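Local coordinates for protein beta-porphyranase A (Bacteroides plebeius, PDB 4AW7) that cleaves the sulfated red-algal polysaccharide porphyran at its beta-1,4 linkages between galactose and 6-sulfated L-galactose, releasing mostly disaccharides, at residues Gly225-Leu230 / Ala269-Gly274; Phe140-Asn145 / Gly192-Tyr197; Gly370-Ile375 / Gln385-Gly390. All coordinates share one frame; numbering follows the deposited sequence.

How the contacts relate
Along the chain the order is contact 2, contact 1, contact 3. Contacts 1 and 2 belong to the same parallel sheet of the catalytic barrel, where strand 189-195 of contact 2 lies next to strand 225-233 of contact 1. Their centres are about 8 Å apart, and they touch through Glu142, whose carboxylate meets the hydroxyls of Ser227 and Ser271; both also reach the same bound galactose. Contact 3 is a hairpin in the beta-rich part that follows the barrel, its centre about 25 Å from that of contact 1 and about 32 Å from that of contact 2. The first two therefore shape the substrate site, while the third is structural packing.

Contact 1. Residues Gly225-Leu230 / Ala269-Gly274. With GLA (alpha-D-galactopyranose), chain B; GAL (beta-D-galactopyranose), chain D.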
loop_
_atom_site.group_PDB
_atom_site.type_symbol
_atom_site.label_atom_id
_atom_site.label_comp_id
_atom_site.label_asym_id
_atom_site.label_seq_id
_atom_site.Cartn_x
_atom_site.Cartn_y
_atom_site.Cartn_z
ATOM N N GLY A 225 1.627 -6.246 12.248
ATOM C CA GLY A 225 1.779 -6.124 10.800
ATOM C C GLY A 225 3.012 -5.372 10.404
ATOM O O GLY A 225 3.738 -4.895 11.260
ATOM N N PHE A 226 3.232 -5.353 9.098
ATOM C CA PHE A 226 4.476 -4.807 8.533
ATOM C C PHE A 226 4.154 -3.626 7.669
ATOM O O PHE A 226 3.229 -3.664 6.859
ATOM C CB PHE A 226 5.231 -5.893 7.765
ATOM C CG PHE A 226 5.610 -7.048 8.667
ATOM C CD1 PHE A 226 6.500 -6.845 9.712
ATOM C CD2 PHE A 226 5.075 -8.304 8.494
ATOM C CE1 PHE A 226 6.821 -7.874 10.584
ATOM C CE2 PHE A 226 5.391 -9.339 9.377
ATOM C CZ PHE A 226 6.265 -9.116 10.414
ATOM N N SER A 227 4.950 -2.568 7.816
ATOM C CA SER A 227 4.697 -1.308 7.152
ATOM C C SER A 227 5.863 -0.838 6.300
ATOM O O SER A 227 7.028 -0.953 6.677
ATOM C CB SER A 227 4.303 -0.238 8.162
ATOM O OG SER A 227 5.326 0.105 9.059
ATOM N N VAL A 228 5.500 -0.279 5.144
ATOM C CA VAL A 228 6.410 0.257 4.172
ATOM C C VAL A 228 5.812 1.522 3.567
ATOM O O VAL A 228 4.607 1.739 3.597
ATOM C CB VAL A 228 6.772 -0.745 3.085
ATOM C CG1 VAL A 228 7.296 -2.103 3.638
ATOM C CG2 VAL A 228 5.678 -0.917 2.185
ATOM N N HIS A 229 6.686 2.341 2.997
ATOM C CA HIS A 229 6.323 3.522 2.231
ATOM C C HIS A 229 6.572 3.253 0.762
ATOM O O HIS A 229 7.613 2.658 0.408
ATOM C CB HIS A 229 7.168 4.705 2.683
ATOM C CG HIS A 229 6.938 5.076 4.112
ATOM N ND1 HIS A 229 7.748 5.953 4.809
ATOM C CD2 HIS A 229 5.985 4.657 4.976
ATOM C CE1 HIS A 229 7.245 6.072 6.035
ATOM N NE2 HIS A 229 6.189 5.298 6.158
ATOM N N LEU A 230 5.618 3.638 -0.079
ATOM C CA LEU A 230 5.700 3.402 -1.522
ATOM C C LEU A 230 5.644 4.707 -2.284
ATOM O O LEU A 230 4.604 5.380 -2.299
ATOM C CB LEU A 230 4.559 2.487 -1.989
ATOM C CG LEU A 230 4.576 1.062 -1.450
ATOM C CD1 LEU A 230 3.281 0.366 -1.871
ATOM C CD2 LEU A 230 5.829 0.282 -1.881
ATOM N N ALA A 269 0.680 -2.530 6.237
ATOM C CA ALA A 269 0.209 -1.156 6.384
ATOM C C ALA A 269 1.085 -0.275 5.520
ATOM O O ALA A 269 2.321 -0.317 5.647
ATOM C CB ALA A 269 0.261 -0.720 7.847
ATOM N N ILE A 270 0.489 0.454 4.578
ATOM C CA ILE A 270 1.228 1.342 3.702
ATOM C C ILE A 270 1.071 2.733 4.279
ATOM O O ILE A 270 0.119 3.451 3.990
ATOM C CB ILE A 270 0.800 1.243 2.215
ATOM C CG1 ILE A 270 0.740 -0.213 1.760
ATOM C CG2 ILE A 270 1.689 2.118 1.344
ATOM C CD1 ILE A 270 2.079 -1.003 1.973
ATOM N N SER A 271 1.972 3.066 5.202
ATOM C CA SER A 271 1.759 4.256 6.020
ATOM C C SER A 271 2.019 5.579 5.304
ATOM O O SER A 271 1.636 6.628 5.807
ATOM C CB SER A 271 2.527 4.142 7.354
ATOM O OG SER A 271 3.877 3.826 7.119
ATOM N N GLU A 272 2.646 5.512 4.114
ATOM C CA GLU A 272 2.718 6.616 3.158
ATOM C C GLU A 272 2.789 6.032 1.756
ATOM O O GLU A 272 3.545 5.106 1.527
ATOM C CB GLU A 272 3.973 7.476 3.312
ATOM C CG GLU A 272 4.226 8.061 4.709
ATOM C CD GLU A 272 5.565 8.747 4.819
ATOM O OE1 GLU A 272 6.172 9.103 3.785
ATOM O OE2 GLU A 272 6.051 8.937 5.945
ATOM N N PHE A 273 2.025 6.573 0.823
ATOM C CA PHE A 273 2.246 6.290 -0.592
ATOM C C PHE A 273 2.009 7.536 -1.436
ATOM O O PHE A 273 1.104 8.317 -1.163
ATOM C CB PHE A 273 1.490 5.078 -1.124
ATOM C CG PHE A 273 -0.018 5.178 -1.188
ATOM C CD1 PHE A 273 -0.823 4.870 -0.073
ATOM C CD2 PHE A 273 -0.667 5.521 -2.376
ATOM C CE1 PHE A 273 -2.196 4.870 -0.166
ATOM C CE2 PHE A 273 -2.049 5.495 -2.458
ATOM C CZ PHE A 273 -2.814 5.188 -1.375
ATOM N N GLY A 274 2.811 7.721 -2.466
ATOM C CA GLY A 274 2.650 8.877 -3.309
ATOM C C GLY A 274 3.781 9.050 -4.295
ATOM O O GLY A 274 4.384 8.079 -4.758
HETATM C C1 GLA B . 9.202 9.729 3.844
HETATM C C2 GLA B . 9.015 10.617 5.089
HETATM C C3 GLA B . 8.122 11.807 4.786
HETATM C C4 GLA B . 8.496 12.485 3.492
HETATM C C5 GLA B . 8.516 11.445 2.358
HETATM C C6 GLA B . 8.598 12.176 0.968
HETATM O O1 GLA B . 8.178 8.880 3.541
HETATM O O2 GLA B . 8.505 9.810 6.199
HETATM O O3 GLA B . 8.248 12.810 5.758
HETATM O O4 GLA B . 9.785 13.115 3.622
HETATM O O5 GLA B . 9.612 10.487 2.721
HETATM O O6 GLA B . 7.203 12.408 0.482
HETATM C C1 GAL D . 9.202 9.729 3.844
HETATM C C2 GAL D . 9.015 10.617 5.089
HETATM C C3 GAL D . 8.122 11.807 4.786
HETATM C C4 GAL D . 8.496 12.485 3.492
HETATM C C5 GAL D . 8.516 11.445 2.358
HETATM C C6 GAL D . 8.598 12.176 0.968
HETATM O O1 GAL D . 10.123 8.628 4.216
HETATM O O2 GAL D . 8.505 9.810 6.199
HETATM O O3 GAL D . 8.248 12.810 5.758
HETATM O O4 GAL D . 9.785 13.115 3.622
HETATM O O5 GAL D . 9.612 10.487 2.721
HETATM O O6 GAL D . 7.203 12.408 0.482
#
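Ser271 OG is gripped by two groups: His229 NE2 donates a weak, bent hydrogen bond to it (2.9 Å, 123°), and Glu142 is its stronger partner. The hydroxyl sits at the edge of the imidazole, in the ring plane. Over one face of that ring runs Glu272, its CG making a CH-pi contact 3.7 Å from the centroid of the His229 ring and its carboxylate stacked at 23° to the ring plane. CG of Glu272 lies anti to its carbonyl carbon (chi1 -55°) and the chain is extended beyond it, which carries the acid past the ring to the sugar, where Glu272 OE2 lies 2.6 Å from O2 of the bound galactose. Tyr231 OH hydrogen-bonds OE1, and Arg69 makes a salt bridge to OE2. The parallel strands are joined by Ala269 N to Phe226 O (2.9 Å) and Leu230 N to Glu272 O (3.0 Å). Three steps from Ser227 to Leu230 match four from Ala269 to Phe273, so a beta bulge around Ser271 adjusts the register. On the sheet's other face Val228 CG2 meets Ile270 CD1 at 3.6 Å, branched aliphatics suited to packing against helix 245-262. Replacing His229 with an alanine would probably leave Glu272 without its flat backing and Glu146 without its ND1 partner. Histidine suits the place: two nitrogens and a face serve three partners, linking Glu146, the probable proton donor, with Glu272, the probable nucleophile.

Contact 2. Residues Phe140-Asn145 / Gly192-Tyr197; sequences FFEPLN and GYAAAY. With K (potassium ion), chain F; GAL (beta-D-galactopyranose), chain D; GLA (alpha-D-galactopyranose), chain B.
At the C-terminal mouth of the barrel, where the active site of a (beta/alpha)8 glycosidase lies, Glu142 and Asn145 close over Ala194 from the neighbouring strand. Asn145 directly precedes Glu146, the probable proton donor, an Asn-Glu pair as in clan GH-A enzymes. No hydrogen bond crosses between these segments; the methyl of Ala194 does the touching. Its CB lies 3.3 Å from Glu142 OE2, 3.6 Å from Leu144 O and 3.8 Å from Asn145 CA, so a small residue suits this closely surrounded spot. Glu142 reaches the methyl with CG anti to the backbone N (chi1 -172°) and a straight chain beyond; its OE2 is hydrogen-bonded to Ser227, and its OE1 makes a salt bridge to Arg69. Asn145 turns its ND2 to O2 of the galactose in a nearly straight bond (2.8 Å, 170°), while its OD1 accepts from Arg69, which fixes which way the amide faces. The end of strand 189-195 has a cis peptide before Tyr193 and a left-handed backbone at Ala194. A potassium ion is held by Tyr193 OH at 2.9 Å and Tyr197 O at 3.1 Å, with Tyr207 as a further ligand. Behind the loop, Pro143 and Leu144 pack on helix 160-179; strand 104-106 flanks Glu142 on one hand, and strand 225-233 meets Ala194 and Ala195 on the other.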
loop_
_atom_site.group_PDB
_atom_site.type_symbol
_atom_site.label_atom_id
_atom_site.label_comp_id
_atom_site.label_asym_id
_atom_site.label_seq_id
_atom_site.Cartn_x
_atom_site.Cartn_y
_atom_site.Cartn_z
ATOM N N PHE A 140 -3.271 2.244 15.533
ATOM C CA PHE A 140 -1.962 1.743 15.089
ATOM C C PHE A 140 -0.861 2.563 15.706
ATOM O O PHE A 140 -0.889 3.785 15.699
ATOM C CB PHE A 140 -1.819 1.813 13.559
ATOM C CG PHE A 140 -2.940 1.126 12.828
ATOM C CD1 PHE A 140 -2.910 -0.239 12.670
ATOM C CD2 PHE A 140 -4.034 1.825 12.351
ATOM C CE1 PHE A 140 -3.944 -0.900 12.082
ATOM C CE2 PHE A 140 -5.067 1.174 11.727
ATOM C CZ PHE A 140 -5.038 -0.189 11.624
ATOM N N PHE A 141 0.160 1.868 16.214
ATOM C CA PHE A 141 1.394 2.518 16.663
ATOM C C PHE A 141 2.535 1.946 15.823
ATOM O O PHE A 141 2.695 0.739 15.731
ATOM C CB PHE A 141 1.625 2.278 18.155
ATOM C CG PHE A 141 2.841 2.981 18.717
ATOM C CD1 PHE A 141 3.215 4.252 18.306
ATOM C CD2 PHE A 141 3.598 2.389 19.716
ATOM C CE1 PHE A 141 4.312 4.889 18.835
ATOM C CE2 PHE A 141 4.678 3.070 20.280
ATOM C CZ PHE A 141 5.034 4.298 19.843
ATOM N N GLU A 142 3.310 2.855 15.245
ATOM C CA GLU A 142 4.398 2.563 14.303
ATOM C C GLU A 142 5.632 3.261 14.897
ATOM O O GLU A 142 5.926 4.413 14.573
ATOM C CB GLU A 142 4.010 3.099 12.937
ATOM C CG GLU A 142 4.930 2.739 11.792
ATOM C CD GLU A 142 4.471 3.346 10.464
ATOM O OE1 GLU A 142 4.009 4.503 10.461
ATOM O OE2 GLU A 142 4.621 2.630 9.438
ATOM N N PRO A 143 6.314 2.592 15.861
ATOM C CA PRO A 143 7.251 3.280 16.754
ATOM C C PRO A 143 8.241 4.299 16.195
ATOM O O PRO A 143 8.459 5.307 16.816
ATOM C CB PRO A 143 7.950 2.089 17.404
ATOM C CG PRO A 143 6.863 1.101 17.620
ATOM C CD PRO A 143 5.928 1.288 16.438
ATOM N N LEU A 144 8.920 3.985 15.086
ATOM C CA LEU A 144 9.890 4.905 14.498
ATOM C C LEU A 144 9.719 5.006 12.998
ATOM O O LEU A 144 9.772 3.989 12.309
ATOM C CB LEU A 144 11.319 4.448 14.814
ATOM C CG LEU A 144 11.748 4.305 16.266
ATOM C CD1 LEU A 144 13.102 3.617 16.354
ATOM C CD2 LEU A 144 11.828 5.727 16.932
ATOM N N ASN A 145 9.555 6.206 12.510
ATOM C CA ASN A 145 9.432 6.437 11.082
ATOM C C ASN A 145 10.786 6.345 10.397
ATOM O O ASN A 145 11.770 6.923 10.884
ATOM C CB ASN A 145 8.877 7.824 10.858
ATOM C CG ASN A 145 8.636 8.107 9.388
ATOM O OD1 ASN A 145 7.941 7.335 8.706
ATOM N ND2 ASN A 145 9.200 9.208 8.884
ATOM N N GLY A 192 5.496 -2.160 11.931
ATOM C CA GLY A 192 6.826 -1.633 11.645
ATOM C C GLY A 192 7.379 -2.205 10.380
ATOM O O GLY A 192 6.848 -3.179 9.847
ATOM N N TYR A 193 8.463 -1.646 9.856
ATOM C CA TYR A 193 9.305 -0.587 10.445
ATOM C C TYR A 193 9.211 0.762 9.753
ATOM O O TYR A 193 10.091 1.576 9.901
ATOM C CB TYR A 193 10.764 -1.060 10.539
ATOM C CG TYR A 193 11.442 -1.324 9.205
ATOM C CD1 TYR A 193 12.140 -0.335 8.529
ATOM C CD2 TYR A 193 11.416 -2.590 8.628
ATOM C CE1 TYR A 193 12.760 -0.591 7.318
ATOM C CE2 TYR A 193 12.030 -2.830 7.432
ATOM C CZ TYR A 193 12.683 -1.841 6.770
ATOM O OH TYR A 193 13.329 -2.098 5.543
ATOM N N ALA A 194 8.130 1.003 9.032
ATOM C CA ALA A 194 7.922 2.261 8.334
ATOM C C ALA A 194 9.025 2.463 7.314
ATOM O O ALA A 194 9.643 3.535 7.228
ATOM C CB ALA A 194 7.824 3.468 9.314
ATOM N N ALA A 195 9.227 1.442 6.473
ATOM C CA ALA A 195 10.408 1.378 5.594
ATOM C C ALA A 195 10.365 2.456 4.510
ATOM O O ALA A 195 9.445 2.499 3.673
ATOM C CB ALA A 195 10.439 0.024 4.966
ATOM N N ALA A 196 11.410 3.266 4.472
ATOM C CA ALA A 196 11.526 4.342 3.475
ATOM C C ALA A 196 12.000 3.931 2.159
ATOM O O ALA A 196 11.759 4.613 1.163
ATOM C CB ALA A 196 12.549 5.372 3.969
ATOM N N TYR A 197 12.743 2.865 2.107
ATOM C CA TYR A 197 13.593 2.561 0.882
ATOM C C TYR A 197 13.525 1.057 0.690
ATOM O O TYR A 197 14.437 0.331 1.093
ATOM C CB TYR A 197 15.067 3.059 1.019
ATOM C CG TYR A 197 16.024 2.649 -0.094
ATOM C CD1 TYR A 197 15.863 3.158 -1.389
ATOM C CD2 TYR A 197 17.131 1.815 0.157
ATOM C CE1 TYR A 197 16.750 2.842 -2.404
ATOM C CE2 TYR A 197 18.027 1.480 -0.882
ATOM C CZ TYR A 197 17.833 1.993 -2.144
ATOM O OH TYR A 197 18.692 1.653 -3.203
HETATM K K K F . 13.974 0.315 4.150
HETATM C C1 GAL D . 9.202 9.729 3.844
HETATM C C2 GAL D . 9.015 10.617 5.089
HETATM C C3 GAL D . 8.122 11.807 4.786
HETATM C C4 GAL D . 8.496 12.485 3.492
HETATM C C5 GAL D . 8.516 11.445 2.358
HETATM C C6 GAL D . 8.598 12.176 0.968
HETATM O O1 GAL D . 10.123 8.628 4.216
HETATM O O2 GAL D . 8.505 9.810 6.199
HETATM O O3 GAL D . 8.248 12.810 5.758
HETATM O O4 GAL D . 9.785 13.115 3.622
HETATM O O5 GAL D . 9.612 10.487 2.721
HETATM O O6 GAL D . 7.203 12.408 0.482
HETATM C C1 GLA B . 9.202 9.729 3.844
HETATM C C2 GLA B . 9.015 10.617 5.089
HETATM C C3 GLA B . 8.122 11.807 4.786
HETATM C C4 GLA B . 8.496 12.485 3.492
HETATM C C5 GLA B . 8.516 11.445 2.358
HETATM C C6 GLA B . 8.598 12.176 0.968
HETATM O O1 GLA B . 8.178 8.880 3.541
HETATM O O2 GLA B . 8.505 9.810 6.199
HETATM O O3 GLA B . 8.248 12.810 5.758
HETATM O O4 GLA B . 9.785 13.115 3.622
HETATM O O5 GLA B . 9.612 10.487 2.721
HETATM O O6 GLA B . 7.203 12.408 0.482
#

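Contact 3. Residues Gly370-Ile375 / Gln385-Gly390; sequences GERVDI and QAFKDG
The guanidinium of Arg372 has Phe387 CE1 over the centre of one face, 4.2 Å above its plane, and a water in plane at its edge. The two side chains run alongside each other, Phe387 CE1 pointing at that face with the planes 83° apart; Glu371 C lies at the edge of the Phe387 ring, near its plane. Arg372 CG lies anti to its carbonyl carbon (chi1 -74°), which sets it 3.6 Å from Phe387 CE1, and the chain, extended from there to NE, decides where the guanidinium ends; a long aliphatic stem with a polar head suits this place. The edge water accepts from Arg372 NE (2.7 Å) and lies 2.7 Å from Gln385 OE1; Gln385 NE2 is hydrogen-bonded to Glu306, and the arginine's terminal nitrogens reach the carbonyls of Met305 and Ser36. Between the antiparallel strands Lys388 N donates to Glu371 O (2.8 Å, 162°) and Val373 N to Ala386 O (3.2 Å). Val373 CG2 and Ala386 CB meet at 3.5 Å, a branched side chain over a small one. Gly370 fits because a CB there would clash with the Lys388 carbonyl. A second water bridges Glu371 OE1 and Lys388 O. Glu371 OE2 pairs with Arg29 and Lys388 NZ with Gly390 O, while Glu371 OE1 stays 7.0 Å from Lys388 NZ, so backbone bonds, apolar packing and water join the hairpin rather than a cross-strand salt bridge.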
loop_
_atom_site.group_PDB
_atom_site.type_symbol
_atom_site.label_atom_id
_atom_site.label_comp_id
_atom_site.label_asym_id
_atom_site.label_seq_id
_atom_site.Cartn_x
_atom_site.Cartn_y
_atom_site.Cartn_z
ATOM N N GLY A 370 -19.298 -0.611 -1.849
ATOM C CA GLY A 370 -20.087 -1.756 -2.207
ATOM C C GLY A 370 -19.312 -3.032 -2.263
ATOM O O GLY A 370 -18.101 -3.065 -2.008
ATOM N N GLU A 371 -19.985 -4.103 -2.633
ATOM C CA GLU A 371 -19.359 -5.403 -2.790
ATOM C C GLU A 371 -18.614 -5.464 -4.096
ATOM O O GLU A 371 -19.106 -5.066 -5.149
ATOM C CB GLU A 371 -20.399 -6.504 -2.737
ATOM C CG GLU A 371 -20.966 -6.683 -1.306
ATOM C CD GLU A 371 -22.064 -7.696 -1.214
ATOM O OE1 GLU A 371 -23.042 -7.538 -1.953
ATOM O OE2 GLU A 371 -21.960 -8.602 -0.370
ATOM N N ARG A 372 -17.403 -5.981 -4.063
ATOM C CA ARG A 372 -16.690 -6.269 -5.279
ATOM C C ARG A 372 -17.524 -7.180 -6.163
ATOM O O ARG A 372 -18.183 -8.099 -5.671
ATOM C CB ARG A 372 -15.362 -6.958 -4.954
ATOM C CG ARG A 372 -14.328 -6.049 -4.382
ATOM C CD ARG A 372 -13.199 -6.843 -3.760
ATOM N NE ARG A 372 -12.074 -5.985 -3.360
ATOM C CZ ARG A 372 -12.039 -5.248 -2.257
ATOM N NH1 ARG A 372 -13.011 -5.256 -1.348
ATOM N NH2 ARG A 372 -10.997 -4.461 -2.046
ATOM N N VAL A 373 -17.443 -6.929 -7.467
ATOM C CA VAL A 373 -17.996 -7.844 -8.462
ATOM C C VAL A 373 -16.900 -8.302 -9.396
ATOM O O VAL A 373 -15.814 -7.714 -9.436
ATOM C CB VAL A 373 -19.197 -7.262 -9.238
ATOM C CG1 VAL A 373 -20.331 -6.929 -8.214
ATOM C CG2 VAL A 373 -18.787 -6.041 -10.061
ATOM N N ASP A 374 -17.158 -9.370 -10.149
ATOM C CA ASP A 374 -16.073 -9.922 -10.936
ATOM C C ASP A 374 -15.656 -8.981 -12.046
ATOM O O ASP A 374 -16.500 -8.405 -12.724
ATOM C CB ASP A 374 -16.397 -11.316 -11.461
ATOM C CG ASP A 374 -15.166 -12.071 -11.859
ATOM O OD1 ASP A 374 -14.104 -11.834 -11.273
ATOM O OD2 ASP A 374 -15.223 -12.880 -12.777
ATOM N N ILE A 375 -14.359 -8.862 -12.253
ATOM C CA ILE A 375 -13.829 -8.019 -13.315
ATOM C C ILE A 375 -12.487 -8.579 -13.679
ATOM O O ILE A 375 -11.787 -9.053 -12.810
ATOM C CB ILE A 375 -13.849 -6.420 -12.949
ATOM C CG1 ILE A 375 -13.463 -5.586 -14.184
ATOM C CG2 ILE A 375 -13.058 -6.074 -11.703
ATOM C CD1 ILE A 375 -13.759 -4.064 -14.057
ATOM N N GLN A 385 -11.174 -2.210 -11.374
ATOM C CA GLN A 385 -11.934 -2.505 -10.172
ATOM C C GLN A 385 -13.404 -2.331 -10.464
ATOM O O GLN A 385 -13.773 -1.525 -11.322
ATOM C CB GLN A 385 -11.535 -1.576 -9.017
ATOM C CG GLN A 385 -10.143 -1.786 -8.507
ATOM C CD GLN A 385 -9.976 -3.059 -7.700
ATOM O OE1 GLN A 385 -10.806 -3.354 -6.850
ATOM N NE2 GLN A 385 -8.899 -3.793 -7.922
ATOM N N ALA A 386 -14.256 -3.057 -9.764
ATOM C CA ALA A 386 -15.702 -2.821 -9.845
ATOM C C ALA A 386 -16.358 -3.176 -8.534
ATOM O O ALA A 386 -15.997 -4.157 -7.882
ATOM C CB ALA A 386 -16.325 -3.653 -10.976
ATOM N N PHE A 387 -17.357 -2.387 -8.171
ATOM C CA PHE A 387 -18.111 -2.527 -6.912
ATOM C C PHE A 387 -19.568 -2.244 -7.163
ATOM O O PHE A 387 -19.924 -1.367 -7.957
ATOM C CB PHE A 387 -17.606 -1.553 -5.821
ATOM C CG PHE A 387 -16.119 -1.523 -5.677
ATOM C CD1 PHE A 387 -15.474 -2.456 -4.889
ATOM C CD2 PHE A 387 -15.349 -0.580 -6.350
ATOM C CE1 PHE A 387 -14.078 -2.453 -4.751
ATOM C CE2 PHE A 387 -13.975 -0.571 -6.233
ATOM C CZ PHE A 387 -13.337 -1.497 -5.435
ATOM N N LYS A 388 -20.422 -2.981 -6.448
ATOM C CA LYS A 388 -21.872 -2.811 -6.551
ATOM C C LYS A 388 -22.434 -2.554 -5.162
ATOM O O LYS A 388 -22.284 -3.372 -4.255
ATOM C CB LYS A 388 -22.504 -4.048 -7.159
ATOM C CG LYS A 388 -24.007 -3.947 -7.399
ATOM C CD LYS A 388 -24.648 -5.315 -7.912
ATOM C CE LYS A 388 -26.155 -5.173 -8.226
ATOM N NZ LYS A 388 -26.997 -4.869 -7.022
ATOM N N ASP A 389 -23.044 -1.392 -4.995
ATOM C CA ASP A 389 -23.661 -0.970 -3.744
ATOM C C ASP A 389 -25.136 -0.787 -3.995
ATOM O O ASP A 389 -25.555 0.234 -4.527
ATOM C CB ASP A 389 -23.056 0.331 -3.283
ATOM C CG ASP A 389 -23.591 0.810 -1.960
ATOM O OD1 ASP A 389 -24.011 -0.030 -1.167
ATOM O OD2 ASP A 389 -23.553 2.040 -1.728
ATOM N N GLY A 390 -25.911 -1.795 -3.639
ATOM C CA GLY A 390 -27.339 -1.797 -3.931
ATOM C C GLY A 390 -27.546 -1.573 -5.419
ATOM O O GLY A 390 -27.034 -2.336 -6.241
HETATM O O HOH W 1 -23.907 -5.535 -3.687
HETATM O O HOH W 2 -10.092 -5.330 -5.144
#